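Local coordinates for SRPBCC family protein (PDB 3F08) that is of unknown function but has a Bet v 1-like helix-grip fold and probably binds a hydrophobic ligand, as related proteins do, at residues S86-V90 against L100-S104; M8-G12 against L132-L137. The protein carries 5 engineered substitutions. All coordinates share one frame; numbering follows the deposited sequence.

Contact 1: S86-V90 against L100-S104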
# COMPACT_ATOMS: atom_id res chain seq x y z
N SER B 86 -9.13 6.75 8.39
CA SER B 86 -8.25 6.71 9.54
C SER B 86 -6.79 6.64 9.12
O SER B 86 -6.45 5.99 8.14
CB SER B 86 -8.59 5.50 10.42
OG SER B 86 -7.82 5.49 11.61
N THR B 87 -5.94 7.33 9.86
CA THR B 87 -4.52 7.33 9.56
C THR B 87 -3.71 7.03 10.81
O THR B 87 -3.97 7.58 11.88
CB THR B 87 -4.06 8.70 9.01
OG1 THR B 87 -4.74 8.97 7.78
CG2 THR B 87 -2.55 8.70 8.77
N ILE B 88 -2.75 6.12 10.69
CA ILE B 88 -1.88 5.82 11.81
C ILE B 88 -0.50 6.21 11.32
O ILE B 88 -0.11 5.86 10.20
CB ILE B 88 -1.95 4.32 12.19
CG1 ILE B 88 -0.99 4.03 13.35
CG2 ILE B 88 -1.65 3.46 10.99
CD1 ILE B 88 -1.28 2.70 14.05
N GLN B 89 0.23 6.96 12.13
CA GLN B 89 1.55 7.41 11.72
C GLN B 89 2.57 7.29 12.84
O GLN B 89 2.26 7.49 14.01
CB GLN B 89 1.49 8.86 11.24
CG GLN B 89 2.84 9.43 10.82
CD GLN B 89 2.72 10.79 10.15
OE1 GLN B 89 1.92 11.63 10.57
NE2 GLN B 89 3.53 11.01 9.12
N VAL B 90 3.80 6.96 12.46
CA VAL B 90 4.89 6.82 13.42
C VAL B 90 5.80 8.03 13.26
O VAL B 90 6.59 8.10 12.32
CB VAL B 90 5.69 5.53 13.15
CG1 VAL B 90 6.86 5.45 14.11
CG2 VAL B 90 4.78 4.32 13.30
N LEU B 100 6.60 8.59 18.51
CA LEU B 100 5.35 9.24 18.84
C LEU B 100 4.37 8.68 17.81
O LEU B 100 4.35 9.10 16.66
CB LEU B 100 5.43 10.75 18.67
CG LEU B 100 4.13 11.43 19.09
CD1 LEU B 100 3.88 11.17 20.57
CD2 LEU B 100 4.20 12.92 18.82
N VAL B 101 3.58 7.71 18.23
CA VAL B 101 2.62 7.12 17.33
C VAL B 101 1.30 7.84 17.46
O VAL B 101 0.74 7.96 18.54
CB VAL B 101 2.45 5.63 17.62
CG1 VAL B 101 1.46 5.03 16.63
CG2 VAL B 101 3.81 4.92 17.54
N GLU B 102 0.80 8.33 16.32
CA GLU B 102 -0.44 9.09 16.28
C GLU B 102 -1.47 8.34 15.44
O GLU B 102 -1.19 7.92 14.32
CB GLU B 102 -0.14 10.46 15.68
CG GLU B 102 -1.22 11.50 15.84
CD GLU B 102 -0.73 12.88 15.45
OE1 GLU B 102 -0.52 13.13 14.24
OE2 GLU B 102 -0.51 13.72 16.35
N TRP B 103 -2.66 8.17 16.01
CA TRP B 103 -3.75 7.49 15.32
C TRP B 103 -4.91 8.48 15.27
O TRP B 103 -5.36 8.96 16.31
CB TRP B 103 -4.18 6.24 16.12
CG TRP B 103 -4.85 5.19 15.29
CD1 TRP B 103 -5.53 5.37 14.12
CD2 TRP B 103 -4.92 3.79 15.59
NE1 TRP B 103 -6.02 4.17 13.67
CE2 TRP B 103 -5.66 3.18 14.55
CE3 TRP B 103 -4.44 2.99 16.64
CZ2 TRP B 103 -5.93 1.81 14.53
CZ3 TRP B 103 -4.71 1.62 16.62
CH2 TRP B 103 -5.45 1.05 15.57
N SER B 104 -5.38 8.79 14.08
CA SER B 104 -6.47 9.76 13.96
C SER B 104 -7.53 9.33 12.95
O SER B 104 -7.27 8.51 12.06
CB SER B 104 -5.91 11.12 13.55
OG SER B 104 -5.36 11.05 12.25
O HOH W 1 -2.43 10.24 12.34
O HOH W 2 -0.46 11.77 12.02
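Thr87 with Ser104, and Gln89 with Glu102, form the hydrogen-bonded pairs of an antiparallel hairpin, strands 81-92 and 99-109 of the helix-grip (Bet v 1-like) sheet. Both backbone bonds of each pair are made: Thr87 N to Ser104 O is 2.8 Å, and Glu102 N to Gln89 O is 2.9 Å with an angle of 167° at the hydrogen. Between them, at the non-hydrogen-bonded pair Ile88-Trp103, the chains draw in to 4.3 Å from CA to CA, and the CA atoms of Ile88 and Trp103 point C-H groups at the carbonyls of Glu102 and Thr87.

Apolar contact belongs to the face carrying Ile88, Val90, Val101 and Trp103, which helices 14-21 and 114-137 cover. With CG1 of Ile88 anti to the backbone N (chi1 178°), CD1 reaches over the indole and lies 4.2 Å from the centroid of the six-membered ring of Trp103, a CH-pi contact. Val101 CG1 packs against Ile88 CG1.

Thr87, Gln89, Glu102 and Ser104 occupy the other face. One water lies within hydrogen-bonding distance of both Gln89 OE1 and Glu102 OE1, though it need not serve both at once; Gln89 NE2 binds Glu67 O, and Glu102 OE1 forms a salt bridge with Lys91. A second water lies between Thr87 O and Ser104 OG.

Tyr125 of the long helix stacks on the indole and its OH hydrogen-bonds Ser86 OG; Tyr72 OH is a weak partner of Trp103 NE1. Ser86 OG sits in the indole plane at the ring edge, where Trp103 NE1 gives it a weak, bent hydrogen bond of 3.0 Å, 131° at the hydrogen.

Contact 2: M8-G12 against L132-L137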
# COMPACT_ATOMS: atom_id res chain seq x y z
N MSE B 8 0.65 8.54 21.55
CA MSE B 8 1.35 7.91 22.66
C MSE B 8 2.81 7.71 22.31
O MSE B 8 3.16 7.44 21.16
CB MSE B 8 0.70 6.56 23.01
CG MSE B 8 1.35 5.87 24.21
SE MSE B 8 0.27 4.46 25.04
CE MSE B 8 -0.64 5.52 26.39
N GLU B 9 3.66 7.88 23.31
CA GLU B 9 5.08 7.68 23.12
C GLU B 9 5.30 6.19 23.28
O GLU B 9 5.16 5.65 24.38
CB GLU B 9 5.90 8.43 24.17
CG GLU B 9 6.18 9.89 23.84
CD GLU B 9 7.15 10.06 22.68
OE1 GLU B 9 8.22 9.41 22.69
OE2 GLU B 9 6.84 10.84 21.76
N ILE B 10 5.63 5.52 22.19
CA ILE B 10 5.88 4.09 22.23
C ILE B 10 7.37 3.88 22.46
O ILE B 10 8.20 4.55 21.83
CB ILE B 10 5.45 3.43 20.92
CG1 ILE B 10 3.95 3.64 20.73
CG2 ILE B 10 5.80 1.94 20.92
CD1 ILE B 10 3.11 3.04 21.85
N PHE B 11 7.72 2.95 23.35
CA PHE B 11 9.12 2.68 23.66
C PHE B 11 9.81 1.79 22.65
O PHE B 11 10.19 0.67 22.96
CB PHE B 11 9.26 2.05 25.05
CG PHE B 11 8.66 2.87 26.15
CD1 PHE B 11 8.26 4.19 25.92
CD2 PHE B 11 8.48 2.32 27.41
CE1 PHE B 11 7.70 4.95 26.94
CE2 PHE B 11 7.92 3.07 28.45
CZ PHE B 11 7.53 4.39 28.21
N GLY B 12 9.99 2.32 21.45
CA GLY B 12 10.66 1.59 20.39
C GLY B 12 11.10 2.63 19.38
O GLY B 12 10.42 3.64 19.23
N LEU B 132 0.09 -1.78 21.52
CA LEU B 132 1.38 -1.59 20.85
C LEU B 132 2.49 -1.40 21.90
O LEU B 132 3.61 -1.90 21.73
CB LEU B 132 1.32 -0.36 19.93
CG LEU B 132 2.60 0.02 19.18
CD1 LEU B 132 3.06 -1.15 18.32
CD2 LEU B 132 2.36 1.27 18.32
N GLN B 133 2.18 -0.67 22.97
CA GLN B 133 3.15 -0.43 24.03
C GLN B 133 3.49 -1.77 24.68
O GLN B 133 4.66 -2.06 24.96
CB GLN B 133 2.59 0.52 25.10
CG GLN B 133 3.61 0.94 26.17
CD GLN B 133 4.63 1.97 25.66
OE1 GLN B 133 4.60 3.14 26.04
NE2 GLN B 133 5.54 1.52 24.80
N HIS B 134 2.47 -2.58 24.90
CA HIS B 134 2.66 -3.88 25.51
C HIS B 134 3.57 -4.76 24.65
O HIS B 134 4.43 -5.47 25.16
CB HIS B 134 1.31 -4.57 25.73
CG HIS B 134 1.42 -5.97 26.22
ND1 HIS B 134 1.35 -7.07 25.38
CD2 HIS B 134 1.62 -6.47 27.46
CE1 HIS B 134 1.49 -8.17 26.09
NE2 HIS B 134 1.66 -7.84 27.35
N ALA B 135 3.38 -4.69 23.33
CA ALA B 135 4.18 -5.46 22.40
C ALA B 135 5.65 -5.10 22.52
O ALA B 135 6.53 -5.95 22.40
CB ALA B 135 3.69 -5.22 20.97
N PHE B 136 5.93 -3.82 22.77
CA PHE B 136 7.32 -3.39 22.90
C PHE B 136 7.92 -3.59 24.28
O PHE B 136 9.12 -3.43 24.47
CB PHE B 136 7.45 -1.94 22.45
CG PHE B 136 7.74 -1.82 21.00
CD1 PHE B 136 9.04 -1.93 20.53
CD2 PHE B 136 6.70 -1.69 20.07
CE1 PHE B 136 9.32 -1.91 19.16
CE2 PHE B 136 6.96 -1.67 18.71
CZ PHE B 136 8.27 -1.78 18.25
N LEU B 137 7.08 -3.94 25.25
CA LEU B 137 7.55 -4.23 26.59
C LEU B 137 8.01 -5.68 26.50
O LEU B 137 8.81 -6.16 27.30
CB LEU B 137 6.40 -4.10 27.60
CG LEU B 137 6.33 -2.90 28.55
CD1 LEU B 137 6.55 -1.60 27.79
CD2 LEU B 137 4.97 -2.89 29.23
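Phe11 lays one face of its ring over the side-chain amide of Gln133, just after strand 3-10 ends, in an inverse gamma turn centred on Phe11 itself. Ring and amide planes are tilted 47° apart, so the two groups cross instead of stacking flat. The amide end of Gln133 also reaches the backbone of Glu9 and Phe11; the side chain gets there from the helix by a bend at chi2 (74°), which turns it across the end of the strand.

The rest of the contact is apolar. Ile10 supplies two branches: CG1 meets Leu132 CD2 at 3.7 Å, while CG2, anti to the backbone N, touches Phe136 CD2 at 3.8 Å. Its CD1 continues to the helix backbone, 4.0 Å from Gln133 N. Ile10 thus fits among three helix residues, its side chain crossing those of Leu132 and Phe136 at about a right angle and running past that of Gln133 in the opposite direction.

Phe136 packs against the turn, which a weak bond from Gly12 N to Ile10 O closes: CD1 of Phe136 lies 3.7 Å from Phe11 O and 3.9 Å from Gly12 CA. Further out, Leu137 CD1 comes to 4.4 Å from Phe11 CD2, a looser touch.

Leu132 and Phe136 also pack on Leu20 of helix 14-21, and Leu132 meets Val101 of the adjoining strand. The strand and helix segments run nearly parallel, 19° apart with their axes 9.0 Å from each other, and the C-terminal helix lying along the sheet in this way is the helix-grip arrangement of Bet v 1-like proteins.

Overall arrangement
Contacts 1 and 2 lie about 13 Å apart, centre to centre, and share one antiparallel sheet. Strand 99-109, half of the hairpin in contact 1, is the sheet neighbour of strand 3-10 in contact 2, and a probable hydrogen bond from Val101 N to Met8 O joins them; Val101 CG2 also packs on Ile10 CG1. Along the chain the hairpin is nested inside the loop that contact 2 closes, bringing residues 8-12 and 132-137 together from near the two ends. Helix 114-137 follows strand 99-109 directly. Local sheet pairing and closure by the terminal helix thus meet at Val101, beside the outermost strand 3-10, where the C-terminal helix lies against the sheet as in the helix-grip fold.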